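Local coordinates for Alpha/beta hydrolase (Streptomyces albidoflavus, PDB 6KSU), which probably catalyses macrolactamization of non-ribosomal peptides, joining residues of opposite chirality, with a fold related to penicillin-binding proteins and beta-lactamases, at residues 206-211 / 261-266; 300-305 / 446-451; 304-309 / 374-379. One frame throughout, in Å; residues are numbered along the deposited sequence.

Contact 1 (206-211 / 261-266); sequences LGIEPA and ATDLVT
Ile-208 lays both branches of its side chain against Asp-263 on the helix that starts at Ala-261. The CG2 methyl meets the carboxylate, 3.5 Å from Asp-263 OD2, while CG1 rests on the first carbon of the same side chain, 3.8 Å from Asp-263 CB. With chi1 of -68°, CG2 stands anti to the backbone N and CG1 beside it, and the beta-branched fork spreads over the aspartate from CB to both oxygens. One helical turn on, the Thr-266 CG2 methyl approaches the carbonyl of Leu-206, at 3.7 Å from Leu-206 O.

The polar link runs through a water. It accepts the amide hydrogen of Glu-209 (N to water O 2.7 Å) and donates to Asp-263 OD1 (2.7 Å from the water oxygen), while Asp-263 OD2 has its own partner in a salt bridge to Arg-225.

Further out, each backbone is fixed locally. Thr-266 turns its hydroxyl back into its own helix, OG1 to Thr-262 O at 2.8 Å, and that carbonyl also accepts Thr-266 N on the opposite face of its plane; the methyl is thereby left to face Leu-206. On the other side, helix 194-206 ends in a Schellman motif at Gly-207, whose positive phi of 92° favours glycine, and Ile-208 also packs on Leu-203 of that helix.

The chemistry is therefore mixed: an aliphatic surface covers the flank of an aspartate whose oxygens are engaged by water and arginine. The neighbouring Arg-225 probably favours the ionised carboxylate.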
loop_
_atom_site.group_PDB
_atom_site.type_symbol
_atom_site.label_atom_id
_atom_site.label_comp_id
_atom_site.label_asym_id
_atom_site.label_seq_id
_atom_site.Cartn_x
_atom_site.Cartn_y
_atom_site.Cartn_z
ATOM N N LEU A 206 4.887 20.917 -3.863
ATOM C CA LEU A 206 5.659 20.339 -2.766
ATOM C C LEU A 206 7.162 20.401 -3.018
ATOM O O LEU A 206 7.947 20.241 -2.076
ATOM C CB LEU A 206 5.234 18.874 -2.511
ATOM C CG LEU A 206 3.853 18.575 -1.872
ATOM C CD1 LEU A 206 3.509 17.086 -1.961
ATOM C CD2 LEU A 206 3.734 19.049 -0.418
ATOM N N GLY A 207 7.584 20.643 -4.250
ATOM C CA GLY A 207 8.994 20.608 -4.574
ATOM C C GLY A 207 9.489 19.264 -5.045
ATOM O O GLY A 207 10.708 19.066 -5.118
ATOM N N ILE A 208 8.581 18.345 -5.387
ATOM C CA ILE A 208 8.936 16.978 -5.765
ATOM C C ILE A 208 9.138 16.925 -7.269
ATOM O O ILE A 208 8.228 17.253 -8.037
ATOM C CB ILE A 208 7.860 15.965 -5.339
ATOM C CG1 ILE A 208 7.783 15.837 -3.815
ATOM C CG2 ILE A 208 8.195 14.588 -5.874
ATOM C CD1 ILE A 208 6.412 15.366 -3.337
ATOM N N GLU A 209 10.315 16.491 -7.691
ATOM C CA GLU A 209 10.531 16.236 -9.101
ATOM C C GLU A 209 9.702 15.030 -9.539
ATOM O O GLU A 209 9.910 13.923 -9.026
ATOM C CB GLU A 209 11.996 16.003 -9.400
ATOM C CG GLU A 209 12.213 15.655 -10.864
ATOM C CD GLU A 209 13.645 15.845 -11.330
ATOM O OE1 GLU A 209 14.562 15.906 -10.467
ATOM O OE2 GLU A 209 13.837 15.914 -12.569
ATOM N N PRO A 210 8.774 15.196 -10.476
ATOM C CA PRO A 210 7.878 14.095 -10.849
ATOM C C PRO A 210 8.604 13.011 -11.631
ATOM O O PRO A 210 9.367 13.295 -12.552
ATOM C CB PRO A 210 6.815 14.781 -11.717
ATOM C CG PRO A 210 6.968 16.266 -11.430
ATOM C CD PRO A 210 8.420 16.455 -11.160
ATOM N N ALA A 211 8.328 11.762 -11.282
ATOM C CA ALA A 211 8.839 10.643 -12.047
ATOM C C ALA A 211 7.862 9.484 -11.902
ATOM O O ALA A 211 7.180 9.341 -10.878
ATOM C CB ALA A 211 10.249 10.263 -11.585
ATOM N N ALA A 261 12.810 8.953 -0.566
ATOM C CA ALA A 261 12.408 8.954 0.837
ATOM C C ALA A 261 12.026 10.351 1.287
ATOM O O ALA A 261 11.037 10.537 1.997
ATOM C CB ALA A 261 13.550 8.418 1.713
ATOM N N THR A 262 12.823 11.350 0.898
ATOM C CA THR A 262 12.603 12.717 1.360
ATOM C C THR A 262 11.324 13.301 0.772
ATOM O O THR A 262 10.617 14.057 1.450
ATOM C CB THR A 262 13.820 13.572 0.999
ATOM O OG1 THR A 262 14.889 13.226 1.878
ATOM C CG2 THR A 262 13.531 15.082 1.137
ATOM N N ASP A 263 11.023 12.974 -0.490
ATOM C CA ASP A 263 9.743 13.359 -1.093
ATOM C C ASP A 263 8.558 12.868 -0.249
ATOM O O ASP A 263 7.616 13.625 0.015
ATOM C CB ASP A 263 9.642 12.817 -2.539
ATOM C CG ASP A 263 10.675 13.435 -3.491
ATOM O OD1 ASP A 263 11.231 14.514 -3.161
ATOM O OD2 ASP A 263 10.939 12.854 -4.576
ATOM N N LEU A 264 8.601 11.600 0.199
ATOM C CA LEU A 264 7.491 11.037 0.959
ATOM C C LEU A 264 7.345 11.711 2.310
ATOM O O LEU A 264 6.220 11.910 2.791
ATOM C CB LEU A 264 7.674 9.533 1.165
ATOM C CG LEU A 264 7.547 8.580 -0.019
ATOM C CD1 LEU A 264 7.824 7.146 0.459
ATOM C CD2 LEU A 264 6.168 8.651 -0.663
ATOM N N VAL A 265 8.467 12.020 2.961
ATOM C CA VAL A 265 8.404 12.763 4.221
ATOM C C VAL A 265 7.811 14.153 3.981
ATOM O O VAL A 265 6.996 14.646 4.770
ATOM C CB VAL A 265 9.803 12.827 4.868
ATOM C CG1 VAL A 265 9.831 13.779 6.045
ATOM C CG2 VAL A 265 10.249 11.424 5.312
ATOM N N THR A 266 8.168 14.781 2.863
ATOM C CA THR A 266 7.639 16.107 2.569
ATOM C C THR A 266 6.123 16.061 2.428
ATOM O O THR A 266 5.410 16.873 3.024
ATOM C CB THR A 266 8.300 16.645 1.304
ATOM O OG1 THR A 266 9.727 16.745 1.517
ATOM C CG2 THR A 266 7.705 17.999 0.906
HETATM O O HOH W 1 11.802 15.419 -5.671
#

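Contact 2 (300-305 / 446-451); sequences EPFGLA and TGRFVR
The Phe-302 ring carries the side chain of Arg-448 over one face, while in its plane Glu-300 OE1 lies at the CD1 edge and Gly-447 CA at the CE2 edge. Arg-448 CG makes the CH-pi contact, 3.9 Å from the centroid of the Phe-302 ring and displaced toward the rim. Ring and guanidinium planes are only 8° apart, yet it is Phe-302 CB that lies over the guanidinium face, since the arginine runs on past the ring. It does so because its CG sits between backbone N and carbonyl carbon (chi1 67°) and the chain is extended from there to NE. Close by, Phe-302 CE2 comes to 3.3 Å from Gly-447 C, so the ring also meets the strand's main chain.

Glu-300 adds charge at longer range: its OE1 is 4.4 Å from Arg-448 NH1 and well out of the guanidinium plane, an attraction without a directed N-H. The arginine's NE is instead hydrogen-bonded to Gln-462.

Strand 445-451 belongs to the closed antiparallel barrel, between strands 432-437 and 458-463. Phe-302, from the loop between helix 286-293 and strand 307-308, also touches Leu-432 and Gln-462, so the hydrolase domain plants an aromatic side chain on the barrel wall.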
loop_
_atom_site.group_PDB
_atom_site.type_symbol
_atom_site.label_atom_id
_atom_site.label_comp_id
_atom_site.label_asym_id
_atom_site.label_seq_id
_atom_site.Cartn_x
_atom_site.Cartn_y
_atom_site.Cartn_z
ATOM N N GLU A 300 -12.382 -3.847 9.537
ATOM C CA GLU A 300 -10.960 -4.041 9.818
ATOM C C GLU A 300 -10.215 -4.573 8.589
ATOM O O GLU A 300 -10.682 -5.522 7.947
ATOM C CB GLU A 300 -10.777 -4.991 11.006
ATOM C CG GLU A 300 -9.444 -4.803 11.751
ATOM C CD GLU A 300 -8.812 -6.118 12.254
ATOM O OE1 GLU A 300 -9.525 -6.917 12.903
ATOM O OE2 GLU A 300 -7.595 -6.337 12.008
ATOM N N PRO A 301 -9.041 -3.986 8.223
ATOM C CA PRO A 301 -8.190 -4.542 7.136
ATOM C C PRO A 301 -7.434 -5.779 7.600
ATOM O O PRO A 301 -6.221 -5.764 7.850
ATOM C CB PRO A 301 -7.257 -3.365 6.803
ATOM C CG PRO A 301 -7.181 -2.562 8.045
ATOM C CD PRO A 301 -8.448 -2.790 8.846
ATOM N N PHE A 302 -8.169 -6.888 7.707
ATOM C CA PHE A 302 -7.677 -8.068 8.409
ATOM C C PHE A 302 -6.450 -8.662 7.723
ATOM O O PHE A 302 -6.504 -9.052 6.555
ATOM C CB PHE A 302 -8.795 -9.111 8.511
ATOM C CG PHE A 302 -8.509 -10.182 9.494
ATOM C CD1 PHE A 302 -8.577 -9.915 10.853
ATOM C CD2 PHE A 302 -8.150 -11.444 9.072
ATOM C CE1 PHE A 302 -8.296 -10.887 11.773
ATOM C CE2 PHE A 302 -7.866 -12.428 9.987
ATOM C CZ PHE A 302 -7.936 -12.145 11.344
ATOM N N GLY A 303 -5.351 -8.754 8.460
ATOM C CA GLY A 303 -4.115 -9.282 7.919
ATOM C C GLY A 303 -3.174 -8.268 7.292
ATOM O O GLY A 303 -2.158 -8.674 6.714
ATOM N N LEU A 304 -3.483 -6.958 7.374
ATOM C CA LEU A 304 -2.651 -5.874 6.834
ATOM C C LEU A 304 -2.416 -4.746 7.831
ATOM O O LEU A 304 -1.275 -4.325 8.000
ATOM C CB LEU A 304 -3.275 -5.298 5.554
ATOM C CG LEU A 304 -2.793 -5.780 4.184
ATOM C CD1 LEU A 304 -3.282 -4.822 3.085
ATOM C CD2 LEU A 304 -1.260 -5.954 4.139
ATOM N N ALA A 305 -3.461 -4.251 8.494
ATOM C CA ALA A 305 -3.332 -3.176 9.468
ATOM C C ALA A 305 -4.484 -3.274 10.460
ATOM O O ALA A 305 -5.422 -4.061 10.283
ATOM C CB ALA A 305 -3.330 -1.803 8.784
ATOM N N THR A 446 -3.111 -17.141 7.618
ATOM C CA THR A 446 -4.044 -16.770 8.671
ATOM C C THR A 446 -5.046 -15.767 8.123
ATOM O O THR A 446 -4.663 -14.710 7.620
ATOM C CB THR A 446 -3.339 -16.184 9.885
ATOM O OG1 THR A 446 -2.588 -17.218 10.530
ATOM C CG2 THR A 446 -4.378 -15.603 10.857
ATOM N N GLY A 447 -6.323 -16.111 8.210
ATOM C CA GLY A 447 -7.370 -15.236 7.755
ATOM C C GLY A 447 -8.596 -15.366 8.638
ATOM O O GLY A 447 -8.528 -15.955 9.718
ATOM N N ARG A 448 -9.716 -14.804 8.194
ATOM C CA ARG A 448 -10.998 -14.988 8.863
ATOM C C ARG A 448 -12.102 -15.141 7.828
ATOM O O ARG A 448 -11.966 -14.757 6.666
ATOM C CB ARG A 448 -11.358 -13.836 9.802
ATOM C CG ARG A 448 -11.626 -12.502 9.073
ATOM C CD ARG A 448 -12.144 -11.463 10.034
ATOM N NE ARG A 448 -12.402 -10.203 9.365
ATOM C CZ ARG A 448 -12.805 -9.101 9.984
ATOM N NH1 ARG A 448 -12.997 -9.099 11.297
ATOM N NH2 ARG A 448 -13.014 -7.998 9.282
ATOM N N PHE A 449 -13.180 -15.766 8.265
ATOM C CA PHE A 449 -14.445 -15.745 7.549
ATOM C C PHE A 449 -15.298 -14.586 8.030
ATOM O O PHE A 449 -15.206 -14.148 9.179
ATOM C CB PHE A 449 -15.186 -17.064 7.737
ATOM C CG PHE A 449 -14.424 -18.226 7.195
ATOM C CD1 PHE A 449 -14.491 -18.534 5.854
ATOM C CD2 PHE A 449 -13.574 -18.948 8.008
ATOM C CE1 PHE A 449 -13.756 -19.585 5.346
ATOM C CE2 PHE A 449 -12.838 -19.990 7.506
ATOM C CZ PHE A 449 -12.928 -20.310 6.177
ATOM N N VAL A 450 -16.117 -14.079 7.123
ATOM C CA VAL A 450 -17.013 -12.966 7.402
ATOM C C VAL A 450 -18.411 -13.350 6.938
ATOM O O VAL A 450 -18.581 -13.885 5.834
ATOM C CB VAL A 450 -16.531 -11.672 6.713
ATOM C CG1 VAL A 450 -17.465 -10.503 7.037
ATOM C CG2 VAL A 450 -15.115 -11.371 7.160
ATOM N N ARG A 451 -19.395 -13.098 7.792
ATOM C CA ARG A 451 -20.810 -13.270 7.493
ATOM C C ARG A 451 -21.454 -11.904 7.298
ATOM O O ARG A 451 -21.023 -10.909 7.890
ATOM C CB ARG A 451 -21.536 -13.999 8.631
ATOM C CG ARG A 451 -21.001 -15.401 8.938
ATOM C CD ARG A 451 -21.459 -15.930 10.300
ATOM N NE ARG A 451 -20.485 -16.864 10.852
ATOM C CZ ARG A 451 -20.452 -18.158 10.549
ATOM N NH1 ARG A 451 -21.346 -18.645 9.696
ATOM N NH2 ARG A 451 -19.525 -18.957 11.081
#

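Contact 3 (304-309 / 374-379); sequences LADGWG and GHYALP
Tyr-376, in the connection between helix 355-365 and the C-terminal barrel, places its ring against residues Leu-304 to Asp-306, which lead into edge strand 307-308 of the main sheet through a classic beta bulge. The backbone lies over one face of the ring: Ala-305 N is above its centre, 3.8 Å from the plane, and Leu-304 C sits nearer the rim. This is a peptide group packed on an aromatic face, and the small side chain of Ala-305 points away from it toward Met-313 and His-315. The tyrosine reaches this position with CG anti to its own N (chi1 174°), which sends the ring out from the extended connection. Its hydroxyl is held by a hydrogen bond from Gly-303 N, which fixes the far end of the ring.

Asp-306 comes to the ring's edge. Its OD1 is 3.5 Å from both Tyr-376 CD1 and Tyr-376 CE1, close to the ring plane, where the aromatic hydrogens carry a slight positive charge; the carboxylate plane is turned 60° from that of the ring. Two waters complete the link by donating at both ends. One bridges Asp-306 OD2 (3.0 Å from the water oxygen) and His-375 O; the other bridges Asp-306 OD1 and Ala-377 O. The backbone of Gly-316 donates to OD2 as well, so this aspartate ties the linker to the sheet from a single carboxylate.

Leu-304 turns its side chain the other way, onto Tyr-174, which with Ser-83 and Lys-86 fits the SxxK-type catalytic pattern of penicillin-binding proteins and class C beta-lactamases. At the bulge itself, Asp-306 and Gly-307 both face Arg-314, the one-against-two pairing that defines a classic bulge in an antiparallel sheet.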
loop_
_atom_site.group_PDB
_atom_site.type_symbol
_atom_site.label_atom_id
_atom_site.label_comp_id
_atom_site.label_asym_id
_atom_site.label_seq_id
_atom_site.Cartn_x
_atom_site.Cartn_y
_atom_site.Cartn_z
ATOM N N LEU A 304 -3.483 -6.958 7.374
ATOM C CA LEU A 304 -2.651 -5.874 6.834
ATOM C C LEU A 304 -2.416 -4.746 7.831
ATOM O O LEU A 304 -1.275 -4.325 8.000
ATOM C CB LEU A 304 -3.275 -5.298 5.554
ATOM C CG LEU A 304 -2.793 -5.780 4.184
ATOM C CD1 LEU A 304 -3.282 -4.822 3.085
ATOM C CD2 LEU A 304 -1.260 -5.954 4.139
ATOM N N ALA A 305 -3.461 -4.251 8.494
ATOM C CA ALA A 305 -3.332 -3.176 9.468
ATOM C C ALA A 305 -4.484 -3.274 10.460
ATOM O O ALA A 305 -5.422 -4.061 10.283
ATOM C CB ALA A 305 -3.330 -1.803 8.784
ATOM N N ASP A 306 -4.431 -2.420 11.490
ATOM C CA ASP A 306 -5.530 -2.341 12.449
ATOM C C ASP A 306 -6.690 -1.479 11.964
ATOM O O ASP A 306 -7.825 -1.680 12.410
ATOM C CB ASP A 306 -5.008 -1.823 13.781
ATOM C CG ASP A 306 -3.974 -2.729 14.361
ATOM O OD1 ASP A 306 -4.258 -3.943 14.421
ATOM O OD2 ASP A 306 -2.880 -2.249 14.733
ATOM N N GLY A 307 -6.446 -0.549 11.054
ATOM C CA GLY A 307 -7.523 0.227 10.469
ATOM C C GLY A 307 -7.046 0.880 9.195
ATOM O O GLY A 307 -5.840 0.992 8.949
ATOM N N TRP A 308 -8.002 1.313 8.380
ATOM C CA TRP A 308 -7.685 2.047 7.162
ATOM C C TRP A 308 -8.532 3.305 7.101
ATOM O O TRP A 308 -9.726 3.284 7.431
ATOM C CB TRP A 308 -7.927 1.219 5.904
ATOM C CG TRP A 308 -6.875 1.432 4.864
ATOM C CD1 TRP A 308 -6.801 2.449 3.958
ATOM C CD2 TRP A 308 -5.729 0.595 4.623
ATOM N NE1 TRP A 308 -5.676 2.299 3.170
ATOM C CE2 TRP A 308 -5.009 1.167 3.558
ATOM C CE3 TRP A 308 -5.262 -0.595 5.196
ATOM C CZ2 TRP A 308 -3.853 0.592 3.050
ATOM C CZ3 TRP A 308 -4.110 -1.159 4.699
ATOM C CH2 TRP A 308 -3.411 -0.563 3.640
ATOM N N GLY A 309 -7.917 4.384 6.659
ATOM C CA GLY A 309 -8.622 5.636 6.476
ATOM C C GLY A 309 -8.725 5.975 5.004
ATOM O O GLY A 309 -9.049 5.115 4.188
ATOM N N GLY A 374 5.084 1.711 15.293
ATOM C CA GLY A 374 4.148 0.653 15.621
ATOM C C GLY A 374 4.425 -0.602 14.815
ATOM O O GLY A 374 5.009 -0.554 13.729
ATOM N N HIS A 375 4.020 -1.740 15.362
ATOM C CA HIS A 375 4.016 -2.987 14.613
ATOM C C HIS A 375 2.584 -3.411 14.315
ATOM O O HIS A 375 1.619 -2.942 14.929
ATOM C CB HIS A 375 4.735 -4.119 15.365
ATOM C CG HIS A 375 5.921 -3.671 16.162
ATOM N ND1 HIS A 375 5.810 -3.111 17.416
ATOM C CD2 HIS A 375 7.248 -3.713 15.886
ATOM C CE1 HIS A 375 7.014 -2.819 17.876
ATOM N NE2 HIS A 375 7.905 -3.173 16.967
ATOM N N TYR A 376 2.459 -4.304 13.343
ATOM C CA TYR A 376 1.234 -5.053 13.138
ATOM C C TYR A 376 1.605 -6.522 13.043
ATOM O O TYR A 376 2.425 -6.905 12.201
ATOM C CB TYR A 376 0.488 -4.606 11.881
ATOM C CG TYR A 376 -0.713 -5.481 11.586
ATOM C CD1 TYR A 376 -1.931 -5.256 12.222
ATOM C CD2 TYR A 376 -0.623 -6.545 10.694
ATOM C CE1 TYR A 376 -3.022 -6.042 11.963
ATOM C CE2 TYR A 376 -1.719 -7.353 10.426
ATOM C CZ TYR A 376 -2.919 -7.093 11.063
ATOM O OH TYR A 376 -4.005 -7.897 10.811
ATOM N N ALA A 377 1.012 -7.337 13.906
ATOM C CA ALA A 377 1.125 -8.784 13.813
ATOM C C ALA A 377 -0.263 -9.374 13.627
ATOM O O ALA A 377 -1.239 -8.848 14.167
ATOM C CB ALA A 377 1.792 -9.373 15.062
ATOM N N LEU A 378 -0.352 -10.452 12.847
ATOM C CA LEU A 378 -1.612 -11.175 12.728
ATOM C C LEU A 378 -1.984 -11.774 14.083
ATOM O O LEU A 378 -1.112 -12.090 14.895
ATOM C CB LEU A 378 -1.512 -12.300 11.692
ATOM C CG LEU A 378 -1.178 -12.071 10.210
ATOM C CD1 LEU A 378 0.162 -12.702 9.855
ATOM C CD2 LEU A 378 -2.275 -12.633 9.308
ATOM N N PRO A 379 -3.267 -11.965 14.352
ATOM C CA PRO A 379 -3.647 -12.676 15.574
ATOM C C PRO A 379 -3.183 -14.124 15.533
ATOM O O PRO A 379 -3.115 -14.757 14.477
ATOM C CB PRO A 379 -5.176 -12.588 15.580
ATOM C CG PRO A 379 -5.537 -12.409 14.134
ATOM C CD PRO A 379 -4.436 -11.579 13.545
HETATM O O HOH W 2 -0.656 -3.530 16.301
HETATM O O HOH W 3 -3.137 -6.603 15.003
#

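How the contacts relate
Contacts 2 and 3 form one continuous region, their centres 10 Å apart and both starting from the loop that includes Leu-304 and Ala-305. They are joined directly by Gly-303 N and Tyr-376 OH, 2.8 Å apart, and Leu-378 of the linker also packs on Thr-446 of the barrel. Together they fasten the barrel and its connection to the hydrolase domain, with contact 3 adjoining the probable active site through Leu-304. Contact 1 is separate: its centre is 33 Å from that of contact 2, on the opposite side of the chain's centre, and 26 Å from that of contact 3. It joins a helix end to helix 261-268 within the hydrolase domain.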